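PDB 6W3G: Rd1NTF2_04 from Synthetic construct, which is a computationally designed protein of the NTF2-like fold, made to explore pocket shapes and with no natural function known. Local coordinates for residues I81-T86 with Y100-V105; R19-T24 with D55-L60. One frame throughout, in Å; residues are numbered along the deposited sequence.

Interaction 1: residues I81-T86 with Y100-V105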
ATOM      1  N   ILE A  81      12.718  -3.126   4.017  1.00 19.11           N
ATOM      2  CA  ILE A  81      11.717  -2.513   4.878  1.00 18.98           C
ATOM      3  C   ILE A  81      10.455  -3.349   4.776  1.00 20.13           C
ATOM      4  O   ILE A  81       9.903  -3.529   3.682  1.00 20.55           O
ATOM      5  CB  ILE A  81      11.417  -1.065   4.465  1.00 19.93           C
ATOM      6  CG1 ILE A  81      12.676  -0.211   4.488  1.00 24.89           C
ATOM      7  CG2 ILE A  81      10.326  -0.494   5.353  1.00 23.61           C
ATOM      8  CD1 ILE A  81      12.494   1.127   3.820  1.00 31.33           C
ATOM      9  N   SER A  82       9.979  -3.857   5.906  1.00 17.78           N
ATOM     10  CA  SER A  82       8.751  -4.635   5.921  1.00 21.01           C
ATOM     11  C   SER A  82       7.712  -3.865   6.712  1.00 17.90           C
ATOM     12  O   SER A  82       7.996  -3.413   7.826  1.00 17.87           O
ATOM     13  CB  SER A  82       8.966  -6.013   6.547  1.00 33.34           C
ATOM     14  OG  SER A  82       7.739  -6.728   6.569  1.00 37.41           O
ATOM     15  N   ILE A  83       6.530  -3.691   6.130  1.00 17.68           N
ATOM     16  CA  ILE A  83       5.444  -2.966   6.782  1.00 21.15           C
ATOM     17  C   ILE A  83       4.210  -3.848   6.780  1.00 20.93           C
ATOM     18  O   ILE A  83       3.802  -4.346   5.729  1.00 21.08           O
ATOM     19  CB  ILE A  83       5.154  -1.625   6.087  1.00 20.62           C
ATOM     20  CG1 ILE A  83       6.373  -0.725   6.205  1.00 23.55           C
ATOM     21  CG2 ILE A  83       3.905  -0.966   6.711  1.00 23.98           C
ATOM     22  CD1 ILE A  83       6.263   0.592   5.478  1.00 27.65           C
ATOM     23  N   VAL A  84       3.633  -4.066   7.964  1.00 17.44           N
ATOM     24  CA  VAL A  84       2.358  -4.739   8.112  1.00 21.64           C
ATOM     25  C   VAL A  84       1.344  -3.659   8.436  1.00 19.19           C
ATOM     26  O   VAL A  84       1.568  -2.857   9.356  1.00 21.29           O
ATOM     27  CB  VAL A  84       2.382  -5.801   9.223  1.00 22.12           C
ATOM     28  CG1 VAL A  84       1.009  -6.414   9.364  1.00 25.55           C
ATOM     29  CG2 VAL A  84       3.397  -6.861   8.922  1.00 20.41           C
ATOM     30  N   PHE A  85       0.264  -3.603   7.664  1.00 18.86           N
ATOM     31  CA  PHE A  85      -0.782  -2.626   7.920  1.00 19.35           C
ATOM     32  C   PHE A  85      -2.143  -3.288   7.772  1.00 19.43           C
ATOM     33  O   PHE A  85      -2.303  -4.289   7.069  1.00 20.14           O
ATOM     34  CB  PHE A  85      -0.638  -1.391   7.025  1.00 23.32           C
ATOM     35  CG  PHE A  85      -0.761  -1.647   5.549  1.00 20.04           C
ATOM     36  CD1 PHE A  85      -1.979  -1.474   4.902  1.00 21.79           C
ATOM     37  CD2 PHE A  85       0.346  -2.005   4.792  1.00 22.22           C
ATOM     38  CE1 PHE A  85      -2.104  -1.675   3.553  1.00 27.69           C
ATOM     39  CE2 PHE A  85       0.222  -2.210   3.429  1.00 22.90           C
ATOM     40  CZ  PHE A  85      -0.997  -2.037   2.805  1.00 29.72           C
ATOM     41  N   THR A  86      -3.107  -2.762   8.501  1.00 21.18           N
ATOM     42  CA  THR A  86      -4.484  -3.208   8.369  1.00 19.87           C
ATOM     43  C   THR A  86      -5.297  -2.104   7.716  1.00 23.45           C
ATOM     44  O   THR A  86      -5.014  -0.912   7.876  1.00 22.91           O
ATOM     45  CB  THR A  86      -5.061  -3.620   9.713  1.00 26.91           C
ATOM     46  OG1 THR A  86      -4.739  -2.643  10.693  1.00 35.07           O
ATOM     47  CG2 THR A  86      -4.481  -4.933  10.139  1.00 25.07           C
ATOM     48  N   TYR A 100      -2.453  -6.361   5.254  1.00 17.51           N
ATOM     49  CA  TYR A 100      -1.504  -6.415   4.160  1.00 16.68           C
ATOM     50  C   TYR A 100      -0.086  -6.450   4.706  1.00 17.40           C
ATOM     51  O   TYR A 100       0.214  -5.883   5.769  1.00 17.53           O
ATOM     52  CB  TYR A 100      -1.624  -5.216   3.230  1.00 17.57           C
ATOM     53  CG  TYR A 100      -2.806  -5.272   2.314  1.00 24.42           C
ATOM     54  CD1 TYR A 100      -4.052  -4.868   2.736  1.00 28.51           C
ATOM     55  CD2 TYR A 100      -2.664  -5.742   1.014  1.00 32.06           C
ATOM     56  CE1 TYR A 100      -5.150  -4.926   1.876  1.00 31.32           C
ATOM     57  CE2 TYR A 100      -3.731  -5.798   0.155  1.00 37.23           C
ATOM     58  CZ  TYR A 100      -4.973  -5.398   0.589  1.00 39.45           C
ATOM     59  OH  TYR A 100      -6.042  -5.465  -0.279  1.00 53.23           O
ATOM     60  N   VAL A 101       0.799  -7.078   3.931  1.00 17.09           N
ATOM     61  CA  VAL A 101       2.223  -7.074   4.189  1.00 18.08           C
ATOM     62  C   VAL A 101       2.895  -6.457   2.978  1.00 18.73           C
ATOM     63  O   VAL A 101       2.589  -6.822   1.836  1.00 20.49           O
ATOM     64  CB  VAL A 101       2.761  -8.491   4.458  1.00 22.62           C
ATOM     65  CG1 VAL A 101       4.253  -8.430   4.705  1.00 28.07           C
ATOM     66  CG2 VAL A 101       2.058  -9.102   5.672  1.00 23.55           C
ATOM     67  N   MET A 102       3.822  -5.548   3.219  0.53 19.40           N
ATOM     68  CA  MET A 102       4.487  -4.818   2.151  0.53 18.44           C
ATOM     69  C   MET A 102       5.989  -4.908   2.321  0.53 18.09           C
ATOM     70  O   MET A 102       6.511  -4.673   3.417  0.53 17.43           O
ATOM     71  CB  MET A 102       4.047  -3.360   2.156  0.53 22.99           C
ATOM     72  CG  MET A 102       4.235  -2.672   0.842  0.53 28.48           C
ATOM     73  SD  MET A 102       3.270  -1.167   0.851  0.53 30.12           S
ATOM     74  CE  MET A 102       4.254  -0.184   1.975  0.53 32.16           C
ATOM     75  N   VAL A 103       6.681  -5.235   1.229  1.00 17.67           N
ATOM     76  CA  VAL A 103       8.134  -5.292   1.202  1.00 17.64           C
ATOM     77  C   VAL A 103       8.605  -4.160   0.315  1.00 18.86           C
ATOM     78  O   VAL A 103       8.159  -4.039  -0.837  1.00 20.11           O
ATOM     79  CB  VAL A 103       8.647  -6.649   0.709  1.00 23.02           C
ATOM     80  CG1 VAL A 103      10.174  -6.605   0.574  1.00 24.49           C
ATOM     81  CG2 VAL A 103       8.208  -7.710   1.705  1.00 28.18           C
ATOM     82  N   ALA A 104       9.447  -3.308   0.875  1.00 20.86           N
ATOM     83  CA  ALA A 104      10.109  -2.238   0.150  1.00 19.95           C
ATOM     84  C   ALA A 104      11.612  -2.399   0.313  1.00 19.76           C
ATOM     85  O   ALA A 104      12.107  -2.952   1.310  1.00 21.16           O
ATOM     86  CB  ALA A 104       9.646  -0.863   0.655  1.00 21.36           C
ATOM     87  N   VAL A 105      12.351  -1.923  -0.680  0.54 22.27           N
ATOM     88  CA  VAL A 105      13.801  -2.024  -0.698  0.54 26.47           C
ATOM     89  C   VAL A 105      14.369  -0.610  -0.733  0.54 26.38           C
ATOM     90  O   VAL A 105      13.913   0.226  -1.520  0.54 29.99           O
ATOM     91  CB  VAL A 105      14.293  -2.853  -1.898  0.54 26.30           C
ATOM     92  CG1 VAL A 105      14.056  -2.108  -3.191  0.54 29.38           C
ATOM     93  CG2 VAL A 105      15.768  -3.181  -1.731  0.54 28.44           C
TER
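Phe85 and Tyr100 form a hydrogen-bonded pair of the antiparallel strands 81-86 and 100-105, and their side chains bury much of the contact. Phe85 takes the least common first torsion, CG lying between its own backbone N and carbonyl carbon (chi1 62°). This swings the ring over the neighbouring strand, where CB of Tyr100 sits above one face, toward the rim: a CH-pi contact, with CZ of Phe85 3.3 Å from CB of Tyr100. The Tyr100 ring instead leads away from strand 81-86. The two planes are nearly parallel, at 9°, but laterally displaced, with centroids 5.4 Å from each other, so that little of one ring covers the other. In the conformer described, one of two, Met102 reaches the same phenyl group obliquely, its SD 4.1 Å from CE2 of Phe85, in a Met-aromatic contact. A bend at chi3 (72°) brings its CE to 4.1 Å from CD1 of Ile83, the two side chains rising alongside each other from the sheet. Farther along this face, CB of Ile81 meets CB of Ala104 at 4.2 Å. Val84 and Val101 occupy the other face, CG2 beside CG2. Three hydrogen-bonded pairs fix the register: Ile81 with Ala104, Ile83 with Met102 and Phe85 with Tyr100, each joined by two backbone bonds. The bond from Tyr100 N to Phe85 O measures 2.8 Å and is almost straight. Phe14 and Phe18 of helix 11-24 cover the face bearing Ile83, Phe85, Met102 and Ala104. The segments belong to a beta hairpin in the long, curved sheet characteristic of NTF2-like proteins, whose inner face packs against helices.

Interaction 2: residues R19-T24 with D55-L60; sequences REMMKT and DWIRHL
Two successive bends in Met22, at chi2 (-69°) and chi3 (-75°), curl its thioether toward Ile57, whose CG1 lies anti to its own carbonyl carbon and carries CD1 out to meet it. This is helix-helix packing in the NTF2-like fold: the segments 19-24 and 55-60 run at 64° to each other, and their axes approach to 8.9 Å. SD of Met22 comes within 3.4 Å of CD1 of Ile57, a close fit, and the two side chains cross at about a right angle. The same CD1 also meets CE of Met21, 4.2 Å away in the one of its two conformers described, while the other branch, CG2, lies against the backbone of Met22. An alanine in place of Ile57 is likely to open a gap beside Met21 and Met22, leaving the Met22 thioether without its main support from helix 50-63. Phe34 also touches Ile57 and Met21, extending the apolar cluster. Beyond Ile57, CE of Met22 comes obliquely to CH2 of Trp56, whose ring has CD1 of Leu60 over one face. At the margin, Arg58 is hydrogen-bonded through NH1 to OG of Ser27, while O of Thr24 approaches the rim of its guanidinium group, 3.9 Å from NE, too long for a hydrogen bond.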
ATOM      1  N   ARG A  19       0.615   5.822   3.448  0.53 25.45           N
ATOM      2  CA  ARG A  19      -0.734   5.962   3.973  0.53 27.27           C
ATOM      3  C   ARG A  19      -1.450   7.149   3.341  0.53 28.19           C
ATOM      4  O   ARG A  19      -2.634   7.055   2.990  0.53 30.06           O
ATOM      5  CB  ARG A  19      -0.660   6.102   5.491  0.53 29.76           C
ATOM      6  CG  ARG A  19      -1.986   6.061   6.172  0.53 34.81           C
ATOM      7  CD  ARG A  19      -1.806   6.072   7.676  0.53 36.31           C
ATOM      8  NE  ARG A  19      -3.072   6.347   8.340  0.53 35.89           N
ATOM      9  CZ  ARG A  19      -3.530   7.565   8.609  0.53 37.55           C
ATOM     10  NH1 ARG A  19      -2.822   8.640   8.284  0.53 41.60           N
ATOM     11  NH2 ARG A  19      -4.698   7.704   9.213  0.53 36.36           N
ATOM     12  N   GLU A  20      -0.751   8.277   3.182  1.00 28.20           N
ATOM     13  CA  GLU A  20      -1.356   9.450   2.562  1.00 33.19           C
ATOM     14  C   GLU A  20      -1.689   9.187   1.099  1.00 35.55           C
ATOM     15  O   GLU A  20      -2.742   9.614   0.612  1.00 36.06           O
ATOM     16  CB  GLU A  20      -0.414  10.645   2.698  1.00 38.91           C
ATOM     17  CG  GLU A  20      -0.980  11.973   2.213  1.00 55.04           C
ATOM     18  CD  GLU A  20      -2.245  12.386   2.946  1.00 58.97           C
ATOM     19  OE1 GLU A  20      -2.465  11.918   4.087  1.00 57.99           O
ATOM     20  OE2 GLU A  20      -3.017  13.184   2.372  1.00 58.83           O
ATOM     21  N   MET A  21      -0.802   8.490   0.377  0.54 34.97           N
ATOM     22  CA  MET A  21      -1.078   8.152  -1.017  0.54 33.84           C
ATOM     23  C   MET A  21      -2.302   7.257  -1.127  0.54 33.27           C
ATOM     24  O   MET A  21      -3.092   7.379  -2.070  0.54 34.03           O
ATOM     25  CB  MET A  21       0.130   7.459  -1.651  0.54 35.22           C
ATOM     26  CG  MET A  21      -0.145   6.831  -3.025  0.54 34.32           C
ATOM     27  SD  MET A  21       1.231   5.824  -3.630  0.54 36.38           S
ATOM     28  CE  MET A  21       1.028   4.362  -2.615  0.54 36.95           C
ATOM     29  N   MET A  22      -2.461   6.329  -0.184  1.00 34.46           N
ATOM     30  CA  MET A  22      -3.596   5.420  -0.221  1.00 36.90           C
ATOM     31  C   MET A  22      -4.932   6.129  -0.051  1.00 40.65           C
ATOM     32  O   MET A  22      -5.963   5.552  -0.414  1.00 39.89           O
ATOM     33  CB  MET A  22      -3.439   4.364   0.870  1.00 37.59           C
ATOM     34  CG  MET A  22      -2.304   3.413   0.627  1.00 34.17           C
ATOM     35  SD  MET A  22      -2.684   2.366  -0.775  1.00 35.69           S
ATOM     36  CE  MET A  22      -3.888   1.266  -0.034  1.00 39.50           C
ATOM     37  N   LYS A  23      -4.949   7.348   0.504  1.00 41.97           N
ATOM     38  CA  LYS A  23      -6.206   8.079   0.648  1.00 48.48           C
ATOM     39  C   LYS A  23      -6.774   8.476  -0.707  1.00 52.87           C
ATOM     40  O   LYS A  23      -7.980   8.349  -0.942  1.00 61.61           O
ATOM     41  CB  LYS A  23      -6.012   9.334   1.508  1.00 47.09           C
ATOM     42  CG  LYS A  23      -5.861   9.061   2.997  1.00 51.31           C
ATOM     43  N   THR A  24      -5.920   8.963  -1.607  1.00 48.79           N
ATOM     44  CA  THR A  24      -6.358   9.509  -2.880  1.00 56.25           C
ATOM     45  C   THR A  24      -5.878   8.723  -4.090  1.00 53.00           C
ATOM     46  O   THR A  24      -6.360   8.976  -5.201  1.00 56.41           O
ATOM     47  CB  THR A  24      -5.867  10.960  -3.024  1.00 71.31           C
ATOM     48  OG1 THR A  24      -4.433  10.980  -2.965  1.00 71.74           O
ATOM     49  CG2 THR A  24      -6.443  11.838  -1.912  1.00 79.56           C
ATOM     50  N   ASP A  55      -4.543   2.110 -10.171  1.00 28.42           N
ATOM     51  CA  ASP A  55      -5.928   1.813 -10.514  1.00 32.70           C
ATOM     52  C   ASP A  55      -6.587   0.984  -9.421  1.00 32.15           C
ATOM     53  O   ASP A  55      -7.770   1.168  -9.111  1.00 33.69           O
ATOM     54  CB  ASP A  55      -5.993   1.071 -11.848  1.00 39.22           C
ATOM     55  CG  ASP A  55      -5.690   1.967 -13.033  1.00 48.62           C
ATOM     56  OD1 ASP A  55      -5.446   3.177 -12.829  1.00 51.13           O
ATOM     57  OD2 ASP A  55      -5.698   1.459 -14.175  1.00 54.87           O
ATOM     58  N   TRP A  56      -5.837   0.049  -8.840  1.00 27.60           N
ATOM     59  CA  TRP A  56      -6.362  -0.756  -7.748  1.00 28.40           C
ATOM     60  C   TRP A  56      -6.753   0.133  -6.578  1.00 28.88           C
ATOM     61  O   TRP A  56      -7.854   0.009  -6.028  1.00 27.89           O
ATOM     62  CB  TRP A  56      -5.322  -1.797  -7.332  1.00 29.39           C
ATOM     63  CG  TRP A  56      -5.630  -2.452  -6.033  1.00 32.60           C
ATOM     64  CD1 TRP A  56      -6.674  -3.282  -5.765  1.00 40.35           C
ATOM     65  CD2 TRP A  56      -4.889  -2.328  -4.817  1.00 29.39           C
ATOM     66  NE1 TRP A  56      -6.634  -3.681  -4.451  1.00 36.26           N
ATOM     67  CE2 TRP A  56      -5.544  -3.114  -3.849  1.00 31.49           C
ATOM     68  CE3 TRP A  56      -3.730  -1.632  -4.454  1.00 28.64           C
ATOM     69  CZ2 TRP A  56      -5.083  -3.218  -2.538  1.00 31.82           C
ATOM     70  CZ3 TRP A  56      -3.273  -1.737  -3.152  1.00 34.67           C
ATOM     71  CH2 TRP A  56      -3.950  -2.521  -2.209  1.00 34.35           C
ATOM     72  N   ILE A  57      -5.881   1.078  -6.217  1.00 26.64           N
ATOM     73  CA  ILE A  57      -6.176   1.972  -5.101  1.00 22.99           C
ATOM     74  C   ILE A  57      -7.390   2.834  -5.421  1.00 23.76           C
ATOM     75  O   ILE A  57      -8.278   3.023  -4.581  1.00 26.65           O
ATOM     76  CB  ILE A  57      -4.942   2.839  -4.778  1.00 24.11           C
ATOM     77  CG1 ILE A  57      -3.788   1.960  -4.314  1.00 24.81           C
ATOM     78  CG2 ILE A  57      -5.276   3.890  -3.726  1.00 27.40           C
ATOM     79  CD1 ILE A  57      -2.476   2.711  -4.168  1.00 28.12           C
ATOM     80  N   ARG A  58      -7.456   3.367  -6.642  1.00 25.29           N
ATOM     81  CA  ARG A  58      -8.555   4.256  -7.003  1.00 27.40           C
ATOM     82  C   ARG A  58      -9.897   3.532  -6.984  1.00 29.42           C
ATOM     83  O   ARG A  58     -10.914   4.112  -6.589  1.00 27.91           O
ATOM     84  CB  ARG A  58      -8.289   4.879  -8.374  1.00 33.40           C
ATOM     85  CG  ARG A  58      -7.013   5.701  -8.425  1.00 53.42           C
ATOM     86  CD  ARG A  58      -7.187   6.995  -9.211  1.00 79.61           C
ATOM     87  NE  ARG A  58      -6.106   7.940  -8.932  1.00 99.19           N
ATOM     88  CZ  ARG A  58      -5.061   8.168  -9.728  1.00110.79           C
ATOM     89  NH1 ARG A  58      -4.140   9.051  -9.362  1.00111.59           N
ATOM     90  NH2 ARG A  58      -4.932   7.533 -10.886  1.00116.44           N
ATOM     91  N   HIS A  59      -9.924   2.260  -7.390  1.00 33.10           N
ATOM     92  CA  HIS A  59     -11.160   1.492  -7.294  1.00 39.39           C
ATOM     93  C   HIS A  59     -11.641   1.395  -5.849  1.00 32.64           C
ATOM     94  O   HIS A  59     -12.838   1.530  -5.575  1.00 34.45           O
ATOM     95  CB  HIS A  59     -10.971   0.092  -7.879  1.00 55.17           C
ATOM     96  CG  HIS A  59     -11.965  -0.910  -7.374  1.00 75.51           C
ATOM     97  ND1 HIS A  59     -11.772  -1.628  -6.211  1.00 79.49           N
ATOM     98  CD2 HIS A  59     -13.164  -1.305  -7.864  1.00 81.58           C
ATOM     99  CE1 HIS A  59     -12.806  -2.424  -6.011  1.00 81.51           C
ATOM    100  NE2 HIS A  59     -13.664  -2.249  -6.999  1.00 81.06           N
ATOM    101  N   LEU A  60     -10.724   1.139  -4.910  1.00 29.93           N
ATOM    102  CA  LEU A  60     -11.101   1.093  -3.496  1.00 28.46           C
ATOM    103  C   LEU A  60     -11.660   2.428  -3.039  1.00 27.82           C
ATOM    104  O   LEU A  60     -12.709   2.493  -2.376  1.00 26.24           O
ATOM    105  CB  LEU A  60      -9.885   0.727  -2.645  1.00 28.80           C
ATOM    106  CG  LEU A  60      -9.277  -0.640  -2.934  1.00 37.39           C
ATOM    107  CD1 LEU A  60      -7.949  -0.780  -2.205  1.00 45.81           C
ATOM    108  CD2 LEU A  60     -10.250  -1.730  -2.518  1.00 39.55           C
TER

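In the fold
Interactions 1 and 2 lie on opposite sides of the chain's centre, with their own centres about 16 Å apart, and follow one another along the sequence. Interaction 1 ties two strands of the curved sheet; interaction 2 joins helices 11-24 and 50-63. Helix 11-24 connects them directly: its earlier residues rest on the hairpin, while its later residues, 19-24, meet helix 50-63. A second link is Tyr100, whose OH packs 3.3 Å from CZ2 of Trp56. In NTF2-like proteins a pocket commonly lies between sheet and helices, and the meeting of Tyr100 with Trp56, where the two come together, would be consistent with a place near such a pocket.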